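Local atomic coordinates of DUF4848 domain-containing protein (Bacteroides thetaiotaomicron, PDB entry 4LB8), a protein that is of unknown function but is probably made with a lipoprotein-type signal, and joins a mostly helical part to a beta-rich part. Residues 185-198 with 251-263. Residues are numbered along the deposited sequence; the frame is centred on the assembly and turned at random.
Sequences LSVSSGIIHANFTS and MGGNVTKVFGRKL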
loop_
_atom_site.group_PDB
_atom_site.type_symbol
_atom_site.label_atom_id
_atom_site.label_comp_id
_atom_site.label_asym_id
_atom_site.label_seq_id
_atom_site.Cartn_x
_atom_site.Cartn_y
_atom_site.Cartn_z
ATOM N N LEU A 185 1.475 7.372 17.939
ATOM C CA LEU A 185 1.096 8.196 19.090
ATOM C C LEU A 185 0.127 7.501 20.011
ATOM O O LEU A 185 -0.796 6.814 19.556
ATOM C CB LEU A 185 0.479 9.540 18.660
ATOM C CG LEU A 185 1.323 10.465 17.777
ATOM C CD1 LEU A 185 0.554 11.720 17.485
ATOM C CD2 LEU A 185 2.704 10.772 18.395
ATOM N N SER A 186 0.320 7.714 21.318
ATOM C CA SER A 186 -0.525 7.193 22.397
ATOM C C SER A 186 -0.537 8.225 23.523
ATOM O O SER A 186 0.262 9.159 23.479
ATOM C CB SER A 186 -0.068 5.809 22.870
ATOM O OG SER A 186 1.233 5.773 23.438
ATOM N N VAL A 187 -1.476 8.127 24.474
ATOM C CA VAL A 187 -1.558 9.133 25.543
ATOM C C VAL A 187 -1.864 8.466 26.884
ATOM O O VAL A 187 -2.782 7.641 26.982
ATOM C CB VAL A 187 -2.560 10.294 25.201
ATOM C CG1 VAL A 187 -4.007 9.799 25.056
ATOM C CG2 VAL A 187 -2.448 11.459 26.186
ATOM N N SER A 188 -1.099 8.852 27.912
ATOM C CA SER A 188 -1.240 8.385 29.301
ATOM C C SER A 188 -1.378 9.572 30.203
ATOM O O SER A 188 -0.390 10.287 30.422
ATOM C CB SER A 188 -0.019 7.560 29.710
ATOM O OG SER A 188 -0.067 7.064 31.037
ATOM N N SER A 189 -2.597 9.819 30.707
ATOM C CA SER A 189 -2.887 10.914 31.653
ATOM C C SER A 189 -2.506 12.311 31.138
ATOM O O SER A 189 -2.088 13.161 31.920
ATOM C CB SER A 189 -2.200 10.665 32.991
ATOM O OG SER A 189 -2.767 9.535 33.627
ATOM N N GLY A 190 -2.720 12.552 29.851
ATOM C CA GLY A 190 -2.445 13.836 29.232
ATOM C C GLY A 190 -1.091 13.876 28.582
ATOM O O GLY A 190 -0.857 14.758 27.756
ATOM N N ILE A 191 -0.182 12.922 28.947
ATOM C CA ILE A 191 1.190 12.803 28.396
ATOM C C ILE A 191 1.122 11.991 27.123
ATOM O O ILE A 191 0.715 10.828 27.158
ATOM C CB ILE A 191 2.203 12.179 29.413
ATOM C CG1 ILE A 191 2.215 12.900 30.801
ATOM C CG2 ILE A 191 3.621 11.986 28.799
ATOM C CD1 ILE A 191 2.775 14.280 30.841
ATOM N N ILE A 192 1.525 12.608 26.008
ATOM C CA ILE A 192 1.542 11.998 24.681
ATOM C C ILE A 192 2.917 11.356 24.439
ATOM O O ILE A 192 3.944 12.027 24.546
ATOM C CB ILE A 192 1.146 13.035 23.569
ATOM C CG1 ILE A 192 -0.278 13.625 23.866
ATOM C CG2 ILE A 192 1.165 12.365 22.178
ATOM C CD1 ILE A 192 -0.666 14.846 23.148
ATOM N N HIS A 193 2.911 10.047 24.120
ATOM C CA HIS A 193 4.082 9.221 23.839
ATOM C C HIS A 193 4.224 9.049 22.338
ATOM O O HIS A 193 3.239 8.745 21.677
ATOM C CB HIS A 193 3.905 7.839 24.503
ATOM C CG HIS A 193 4.110 7.830 25.987
ATOM N ND1 HIS A 193 3.233 8.460 26.845
ATOM C CD2 HIS A 193 5.062 7.211 26.715
ATOM C CE1 HIS A 193 3.715 8.253 28.055
ATOM N NE2 HIS A 193 4.811 7.498 28.022
ATOM N N ALA A 194 5.422 9.241 21.786
ATOM C CA ALA A 194 5.655 9.050 20.359
ATOM C C ALA A 194 6.680 7.969 20.154
ATOM O O ALA A 194 7.637 7.869 20.934
ATOM C CB ALA A 194 6.137 10.345 19.711
ATOM N N ASN A 195 6.481 7.170 19.119
ATOM C CA ASN A 195 7.389 6.128 18.691
ATOM C C ASN A 195 7.727 6.388 17.206
ATOM O O ASN A 195 6.838 6.409 16.358
ATOM C CB ASN A 195 6.788 4.724 18.932
ATOM C CG ASN A 195 7.720 3.530 18.758
ATOM O OD1 ASN A 195 7.265 2.391 18.649
ATOM N ND2 ASN A 195 9.027 3.728 18.704
ATOM N N PHE A 196 8.997 6.745 16.948
ATOM C CA PHE A 196 9.581 6.980 15.628
ATOM C C PHE A 196 10.295 5.711 15.278
ATOM O O PHE A 196 11.119 5.246 16.069
ATOM C CB PHE A 196 10.537 8.176 15.631
ATOM C CG PHE A 196 9.946 9.547 15.842
ATOM C CD1 PHE A 196 9.733 10.042 17.123
ATOM C CD2 PHE A 196 9.703 10.391 14.763
ATOM C CE1 PHE A 196 9.232 11.335 17.323
ATOM C CE2 PHE A 196 9.204 11.696 14.967
ATOM C CZ PHE A 196 8.978 12.158 16.246
ATOM N N THR A 197 9.940 5.103 14.132
ATOM C CA THR A 197 10.496 3.809 13.719
ATOM C C THR A 197 11.071 3.826 12.286
ATOM O O THR A 197 10.596 4.567 11.422
ATOM C CB THR A 197 9.429 2.688 13.840
ATOM O OG1 THR A 197 8.238 3.093 13.171
ATOM C CG2 THR A 197 9.107 2.313 15.284
ATOM N N SER A 198 12.100 2.998 12.051
ATOM C CA SER A 198 12.705 2.879 10.744
ATOM C C SER A 198 13.387 1.543 10.596
ATOM O O SER A 198 14.095 1.075 11.506
ATOM C CB SER A 198 13.679 4.018 10.454
ATOM O OG SER A 198 14.968 3.795 11.002
HETATM N N MSE A 251 19.250 9.162 14.460
HETATM C CA MSE A 251 18.833 8.347 15.605
HETATM C C MSE A 251 18.540 6.922 15.132
HETATM O O MSE A 251 18.445 6.684 13.915
HETATM C CB MSE A 251 17.595 8.944 16.258
HETATM C CG MSE A 251 17.782 10.330 16.823
HETATM SE SE MSE A 251 16.003 11.038 17.153
HETATM C CE MSE A 251 16.388 12.201 18.753
ATOM N N GLY A 252 18.396 5.999 16.087
ATOM C CA GLY A 252 18.117 4.592 15.811
ATOM C C GLY A 252 16.762 4.352 15.170
ATOM O O GLY A 252 16.008 5.301 14.919
ATOM N N GLY A 253 16.457 3.078 14.916
ATOM C CA GLY A 253 15.211 2.675 14.282
ATOM C C GLY A 253 14.046 2.487 15.232
ATOM O O GLY A 253 12.969 2.066 14.803
ATOM N N ASN A 254 14.259 2.753 16.531
ATOM C CA ASN A 254 13.204 2.655 17.538
ATOM C C ASN A 254 13.377 3.762 18.584
ATOM O O ASN A 254 13.892 3.526 19.671
ATOM C CB ASN A 254 13.137 1.265 18.192
ATOM C CG ASN A 254 11.815 1.003 18.888
ATOM O OD1 ASN A 254 10.779 1.619 18.597
ATOM N ND2 ASN A 254 11.821 0.085 19.830
ATOM N N VAL A 255 12.911 4.961 18.260
ATOM C CA VAL A 255 13.036 6.102 19.161
ATOM C C VAL A 255 11.744 6.325 19.928
ATOM O O VAL A 255 10.681 6.393 19.320
ATOM C CB VAL A 255 13.437 7.347 18.343
ATOM C CG1 VAL A 255 13.485 8.607 19.202
ATOM C CG2 VAL A 255 14.764 7.109 17.633
ATOM N N THR A 256 11.824 6.437 21.262
ATOM C CA THR A 256 10.622 6.725 22.054
ATOM C C THR A 256 10.773 8.105 22.675
ATOM O O THR A 256 11.842 8.470 23.165
ATOM C CB THR A 256 10.301 5.644 23.066
ATOM O OG1 THR A 256 11.288 5.634 24.099
ATOM C CG2 THR A 256 10.120 4.266 22.423
ATOM N N LYS A 257 9.716 8.899 22.586
ATOM C CA LYS A 257 9.730 10.276 23.072
ATOM C C LYS A 257 8.419 10.686 23.720
ATOM O O LYS A 257 7.357 10.240 23.320
ATOM C CB LYS A 257 9.970 11.241 21.870
ATOM C CG LYS A 257 11.373 11.280 21.280
ATOM C CD LYS A 257 12.230 12.383 21.908
ATOM C CE LYS A 257 13.543 12.540 21.185
ATOM N NZ LYS A 257 14.659 12.913 22.094
ATOM N N VAL A 258 8.496 11.593 24.670
ATOM C CA VAL A 258 7.356 12.329 25.182
ATOM C C VAL A 258 7.132 13.312 24.045
ATOM O O VAL A 258 8.046 14.082 23.721
ATOM C CB VAL A 258 7.640 13.020 26.546
ATOM C CG1 VAL A 258 6.536 14.013 26.896
ATOM C CG2 VAL A 258 7.811 12.005 27.653
ATOM N N PHE A 259 6.009 13.198 23.356
ATOM C CA PHE A 259 5.732 14.038 22.201
ATOM C C PHE A 259 5.209 15.421 22.631
ATOM O O PHE A 259 5.525 16.425 22.016
ATOM C CB PHE A 259 4.728 13.308 21.295
ATOM C CG PHE A 259 4.533 13.891 19.923
ATOM C CD1 PHE A 259 5.562 13.869 18.986
ATOM C CD2 PHE A 259 3.299 14.407 19.541
ATOM C CE1 PHE A 259 5.371 14.390 17.703
ATOM C CE2 PHE A 259 3.096 14.903 18.242
ATOM C CZ PHE A 259 4.135 14.901 17.337
ATOM N N GLY A 260 4.404 15.443 23.674
ATOM C CA GLY A 260 3.810 16.643 24.221
ATOM C C GLY A 260 2.787 16.302 25.271
ATOM O O GLY A 260 2.807 15.205 25.831
ATOM N N ARG A 261 1.899 17.252 25.549
ATOM C CA ARG A 261 0.782 17.099 26.478
ATOM C C ARG A 261 -0.485 17.649 25.876
ATOM O O ARG A 261 -0.422 18.548 25.033
ATOM C CB ARG A 261 1.035 17.866 27.790
ATOM C CG ARG A 261 1.973 17.227 28.782
ATOM C CD ARG A 261 1.936 17.930 30.131
ATOM N NE ARG A 261 2.305 19.351 30.062
ATOM C CZ ARG A 261 2.590 20.105 31.122
ATOM N NH1 ARG A 261 2.602 19.574 32.338
ATOM N NH2 ARG A 261 2.898 21.386 30.971
ATOM N N LYS A 262 -1.633 17.190 26.381
ATOM C CA LYS A 262 -2.945 17.720 26.047
ATOM C C LYS A 262 -3.252 18.971 26.923
ATOM O O LYS A 262 -3.066 18.954 28.152
ATOM C CB LYS A 262 -4.021 16.656 26.265
ATOM C CG LYS A 262 -3.998 15.505 25.269
ATOM C CD LYS A 262 -5.028 14.450 25.643
ATOM C CE LYS A 262 -6.443 14.976 25.603
ATOM N NZ LYS A 262 -7.433 13.942 25.977
ATOM N N LEU A 263 -3.730 20.039 26.274
ATOM C CA LEU A 263 -4.140 21.278 26.926
ATOM C C LEU A 263 -5.637 21.272 27.179
ATOM O O LEU A 263 -6.120 21.996 28.043
ATOM C CB LEU A 263 -3.790 22.506 26.058
ATOM C CG LEU A 263 -2.336 22.785 25.730
ATOM C CD1 LEU A 263 -2.250 23.858 24.679
ATOM C CD2 LEU A 263 -1.560 23.224 26.964
#
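Opposite Ile192 stand two residues, Phe259 and Gly260, a classic beta bulge that shifts the register by one. Ile192 bonds to both: its O accepts from Phe259 N at 2.7 Å, while its N gives to Gly260 O at 2.9 Å. The Phe259 ring lies on the face that carries Ile192, Ala194 and Phe196, and Gly260, the second residue of the bulge, adds no side chain beside it. The CG of Phe259 lies anti to the backbone N (chi1 -168°), which brings CD1 to 3.6 Å from Ala194 CB, and Leu185 CD2, from the neighbouring strand, makes a CH-pi contact over one face, 4.0 Å from the ring centroid. The bulge thus illustrates how an antiparallel sheet absorbs an irregularity: strand 191-201 is the second arm of a hairpin with a type I' turn, and strand 254-262 pairs along its other edge. On the opposite face, Asn195 ND2 reaches across to Asn254 OD1 (2.7 Å, nearly straight at 172°) and to Val255 O (3.2 Å), both close to its amide plane, although it sits above the Val255 carbonyl plane. An alanine at Asn195 would remove both bonds and would probably leave the Asn254 amide freer to turn. Nearby, Thr256 OG1 bonds to Glu124 of the second subunit.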